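PDB 3EU8: putative glucoamylase from Bacteroides fragilis NCTC 9343, which is of unknown function but, as a putative glucoamylase, probably hydrolyses glycosidic bonds in carbohydrates. Local coordinates for residues Y175-Q180 / Y191-N196. Sequence-based numbering, arbitrary orientation.
Sequences YRHGGQ and YGWEMN. With EDO (1,2-ethanediol), chain B.
The imidazole of His177 lies flat on the pyrrole half of the Trp193 indole, and this stack carries most of the contact. The centroids of the His177 ring and the Trp193 five-membered ring are 3.5 Å apart, with the planes only 14° from parallel. The two side chains enter the stack from opposite ends, which puts each CB over the other's ring: His177 CB sits 3.8 Å from the centroid of the Trp193 six-membered ring, almost on its normal, and Trp193 CB lies 3.9 Å from the imidazole centroid. Having CG anti to the backbone N (chi1 -175°) carries the histidine ring out over the indole. Although His177 ND1 and Trp193 NE1 come within 3.3 Å, the geometry does not make a hydrogen bond; the grip is aromatic and CH-pi. Trp193 belongs to two successive beta turns, type II' then type I. Tyr175 CA meets the indole edge 3.9 Å from Trp193 CH2, and the Tyr175 hydroxyl is hydrogen-bonded to Phe105 O. Gln180 NE2 holds His177 O in the carbonyl plane at 2.8 Å. Trp174 and Trp187 also meet the indole, and Tyr184 packs edge-to-face with His177. The stack thus joins the loop following helix 154-169 to the one between strand 186-187 and helix 206-214.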
ATOM      1  N   TYR A 175      13.832 -17.166   0.289  1.00 27.22           N
ATOM      2  CA  TYR A 175      14.037 -16.055  -0.670  1.00 26.43           C
ATOM      3  C   TYR A 175      15.366 -15.338  -0.494  1.00 25.98           C
ATOM      4  O   TYR A 175      15.629 -14.335  -1.166  1.00 24.78           O
ATOM      5  CB  TYR A 175      12.825 -15.098  -0.648  1.00 25.98           C
ATOM      6  CG  TYR A 175      11.569 -15.712  -1.307  1.00 25.90           C
ATOM      7  CD1 TYR A 175      10.797 -16.658  -0.643  1.00 24.52           C
ATOM      8  CD2 TYR A 175      11.199 -15.370  -2.610  1.00 21.99           C
ATOM      9  CE1 TYR A 175       9.659 -17.205  -1.227  1.00 25.96           C
ATOM     10  CE2 TYR A 175      10.101 -15.923  -3.204  1.00 26.29           C
ATOM     11  CZ  TYR A 175       9.322 -16.844  -2.520  1.00 27.37           C
ATOM     12  OH  TYR A 175       8.230 -17.430  -3.133  1.00 24.27           O
ATOM     13  N   ARG A 176      16.232 -15.869   0.381  1.00 27.26           N
ATOM     14  CA  ARG A 176      17.630 -15.419   0.449  1.00 25.91           C
ATOM     15  C   ARG A 176      18.537 -16.036  -0.612  1.00 24.83           C
ATOM     16  O   ARG A 176      19.707 -15.686  -0.682  1.00 22.78           O
ATOM     17  CB  ARG A 176      18.243 -15.709   1.807  1.00 25.83           C
ATOM     18  CG  ARG A 176      17.869 -14.741   2.886  1.00 25.95           C
ATOM     19  CD  ARG A 176      18.103 -15.394   4.236  1.00 24.02           C
ATOM     20  NE  ARG A 176      19.474 -15.213   4.634  1.00 24.52           N
ATOM     21  CZ  ARG A 176      20.043 -15.812   5.657  1.00 27.87           C
ATOM     22  NH1 ARG A 176      19.373 -16.694   6.380  1.00 21.63           N
ATOM     23  NH2 ARG A 176      21.314 -15.527   5.942  1.00 27.82           N
ATOM     24  N   HIS A 177      17.999 -16.941  -1.417  1.00 24.72           N
ATOM     25  CA  HIS A 177      18.692 -17.509  -2.567  1.00 26.12           C
ATOM     26  C   HIS A 177      20.026 -18.159  -2.130  1.00 27.25           C
ATOM     27  O   HIS A 177      21.116 -17.744  -2.545  1.00 27.24           O
ATOM     28  CB  HIS A 177      18.855 -16.442  -3.657  1.00 25.72           C
ATOM     29  CG  HIS A 177      19.459 -16.943  -4.941  1.00 30.33           C
ATOM     30  ND1 HIS A 177      19.727 -18.278  -5.179  1.00 31.03           N
ATOM     31  CD2 HIS A 177      19.842 -16.277  -6.062  1.00 29.82           C
ATOM     32  CE1 HIS A 177      20.249 -18.410  -6.387  1.00 35.77           C
ATOM     33  NE2 HIS A 177      20.332 -17.212  -6.944  1.00 31.74           N
ATOM     34  N   GLY A 178      19.904 -19.151  -1.251  1.00 26.57           N
ATOM     35  CA  GLY A 178      21.040 -19.853  -0.674  1.00 26.21           C
ATOM     36  C   GLY A 178      21.711 -19.122   0.461  1.00 25.82           C
ATOM     37  O   GLY A 178      22.933 -19.138   0.586  1.00 26.58           O
ATOM     38  N   GLY A 179      20.928 -18.491   1.320  1.00 23.25           N
ATOM     39  CA  GLY A 179      21.464 -17.937   2.553  1.00 23.09           C
ATOM     40  C   GLY A 179      22.245 -16.644   2.432  1.00 22.83           C
ATOM     41  O   GLY A 179      23.015 -16.308   3.314  1.00 21.71           O
ATOM     42  N   GLN A 180      22.020 -15.900   1.358  1.00 22.96           N
ATOM     43  CA  GLN A 180      22.673 -14.642   1.160  1.00 24.32           C
ATOM     44  C   GLN A 180      22.071 -13.625   2.133  1.00 24.90           C
ATOM     45  O   GLN A 180      20.956 -13.824   2.605  1.00 25.60           O
ATOM     46  CB  GLN A 180      22.490 -14.194  -0.282  1.00 23.83           C
ATOM     47  CG  GLN A 180      22.936 -15.191  -1.339  1.00 26.21           C
ATOM     48  CD  GLN A 180      22.780 -14.602  -2.736  1.00 25.56           C
ATOM     49  OE1 GLN A 180      23.174 -13.465  -2.959  1.00 28.66           O
ATOM     50  NE2 GLN A 180      22.150 -15.332  -3.643  1.00 26.89           N
ATOM     51  N   TYR A 191      11.294 -21.073 -13.450  1.00 37.49           N
ATOM     52  CA  TYR A 191      12.429 -20.230 -13.819  1.00 36.44           C
ATOM     53  C   TYR A 191      13.381 -19.934 -12.696  1.00 35.91           C
ATOM     54  O   TYR A 191      14.329 -19.184 -12.903  1.00 33.67           O
ATOM     55  CB  TYR A 191      11.941 -18.891 -14.389  1.00 38.85           C
ATOM     56  CG  TYR A 191      11.135 -19.035 -15.657  1.00 39.69           C
ATOM     57  CD1 TYR A 191      11.762 -19.193 -16.885  1.00 45.88           C
ATOM     58  CD2 TYR A 191       9.755 -19.028 -15.619  1.00 41.93           C
ATOM     59  CE1 TYR A 191      11.026 -19.334 -18.048  1.00 47.35           C
ATOM     60  CE2 TYR A 191       9.013 -19.154 -16.763  1.00 47.28           C
ATOM     61  CZ  TYR A 191       9.656 -19.315 -17.978  1.00 49.89           C
ATOM     62  OH  TYR A 191       8.909 -19.452 -19.119  1.00 53.38           O
ATOM     63  N   GLY A 192      13.140 -20.481 -11.503  1.00 34.69           N
ATOM     64  CA  GLY A 192      14.044 -20.256 -10.369  1.00 34.72           C
ATOM     65  C   GLY A 192      14.303 -18.797  -9.987  1.00 34.27           C
ATOM     66  O   GLY A 192      13.374 -18.035  -9.675  1.00 32.61           O
ATOM     67  N   TRP A 193      15.574 -18.403 -10.008  1.00 33.71           N
ATOM     68  CA  TRP A 193      15.980 -17.060  -9.579  1.00 33.41           C
ATOM     69  C   TRP A 193      16.248 -16.109 -10.760  1.00 34.51           C
ATOM     70  O   TRP A 193      16.878 -15.057 -10.589  1.00 33.16           O
ATOM     71  CB  TRP A 193      17.209 -17.166  -8.690  1.00 30.67           C
ATOM     72  CG  TRP A 193      16.998 -18.089  -7.531  1.00 35.06           C
ATOM     73  CD1 TRP A 193      17.460 -19.379  -7.388  1.00 36.24           C
ATOM     74  CD2 TRP A 193      16.257 -17.800  -6.352  1.00 32.73           C
ATOM     75  NE1 TRP A 193      17.046 -19.892  -6.188  1.00 33.41           N
ATOM     76  CE2 TRP A 193      16.299 -18.947  -5.539  1.00 28.75           C
ATOM     77  CE3 TRP A 193      15.519 -16.697  -5.924  1.00 29.73           C
ATOM     78  CZ2 TRP A 193      15.657 -19.003  -4.319  1.00 27.23           C
ATOM     79  CZ3 TRP A 193      14.899 -16.755  -4.714  1.00 25.71           C
ATOM     80  CH2 TRP A 193      14.965 -17.892  -3.927  1.00 25.13           C
ATOM     81  N   GLU A 194      15.764 -16.471 -11.947  1.00 35.17           N
ATOM     82  CA  GLU A 194      16.127 -15.753 -13.166  1.00 37.22           C
ATOM     83  C   GLU A 194      15.650 -14.296 -13.197  1.00 37.36           C
ATOM     84  O   GLU A 194      16.244 -13.471 -13.899  1.00 37.74           O
ATOM     85  CB  GLU A 194      15.627 -16.493 -14.399  1.00 37.16           C
ATOM     86  CG  GLU A 194      16.487 -17.686 -14.809  1.00 42.13           C
ATOM     87  CD  GLU A 194      15.917 -18.405 -16.043  1.00 46.71           C
ATOM     88  OE1 GLU A 194      15.450 -17.698 -16.973  1.00 42.91           O
ATOM     89  OE2 GLU A 194      15.934 -19.663 -16.071  1.00 45.01           O
HETATM   90  N   MSE A 195      14.591 -13.970 -12.461  1.00 37.53           N
HETATM   91  CA  MSE A 195      14.170 -12.563 -12.347  1.00 38.07           C
HETATM   92  C   MSE A 195      15.285 -11.764 -11.675  1.00 37.63           C
HETATM   93  O   MSE A 195      15.516 -10.607 -12.009  1.00 38.29           O
HETATM   94  CB  MSE A 195      12.866 -12.399 -11.569  1.00 36.94           C
HETATM   95  CG  MSE A 195      11.616 -12.879 -12.274  1.00 40.20           C
HETATM   96 SE   MSE A 195      11.125 -11.786 -13.802  0.75 30.71          SE
HETATM   97  CE  MSE A 195      10.784 -10.067 -12.879  1.00 35.41           C
ATOM     98  N   ASN A 196      15.965 -12.391 -10.722  1.00 37.83           N
ATOM     99  CA  ASN A 196      17.199 -11.856 -10.179  1.00 38.30           C
ATOM    100  C   ASN A 196      17.126 -10.409  -9.668  1.00 37.20           C
ATOM    101  O   ASN A 196      17.872  -9.551 -10.093  1.00 37.47           O
ATOM    102  CB  ASN A 196      18.272 -11.963 -11.261  1.00 38.43           C
ATOM    103  CG  ASN A 196      19.654 -11.718 -10.722  1.00 41.13           C
ATOM    104  OD1 ASN A 196      19.911 -11.949  -9.548  1.00 41.54           O
ATOM    105  ND2 ASN A 196      20.551 -11.251 -11.577  1.00 35.98           N
TER
HETATM  106  C1  EDO B 464      23.890 -18.465   6.009  1.00 62.42           C
HETATM  107  O1  EDO B 464      24.401 -17.637   4.955  1.00 57.88           O
HETATM  108  C2  EDO B 464      24.322 -19.921   5.853  1.00 61.35           C
HETATM  109  O2  EDO B 464      25.699 -20.089   6.218  1.00 56.87           O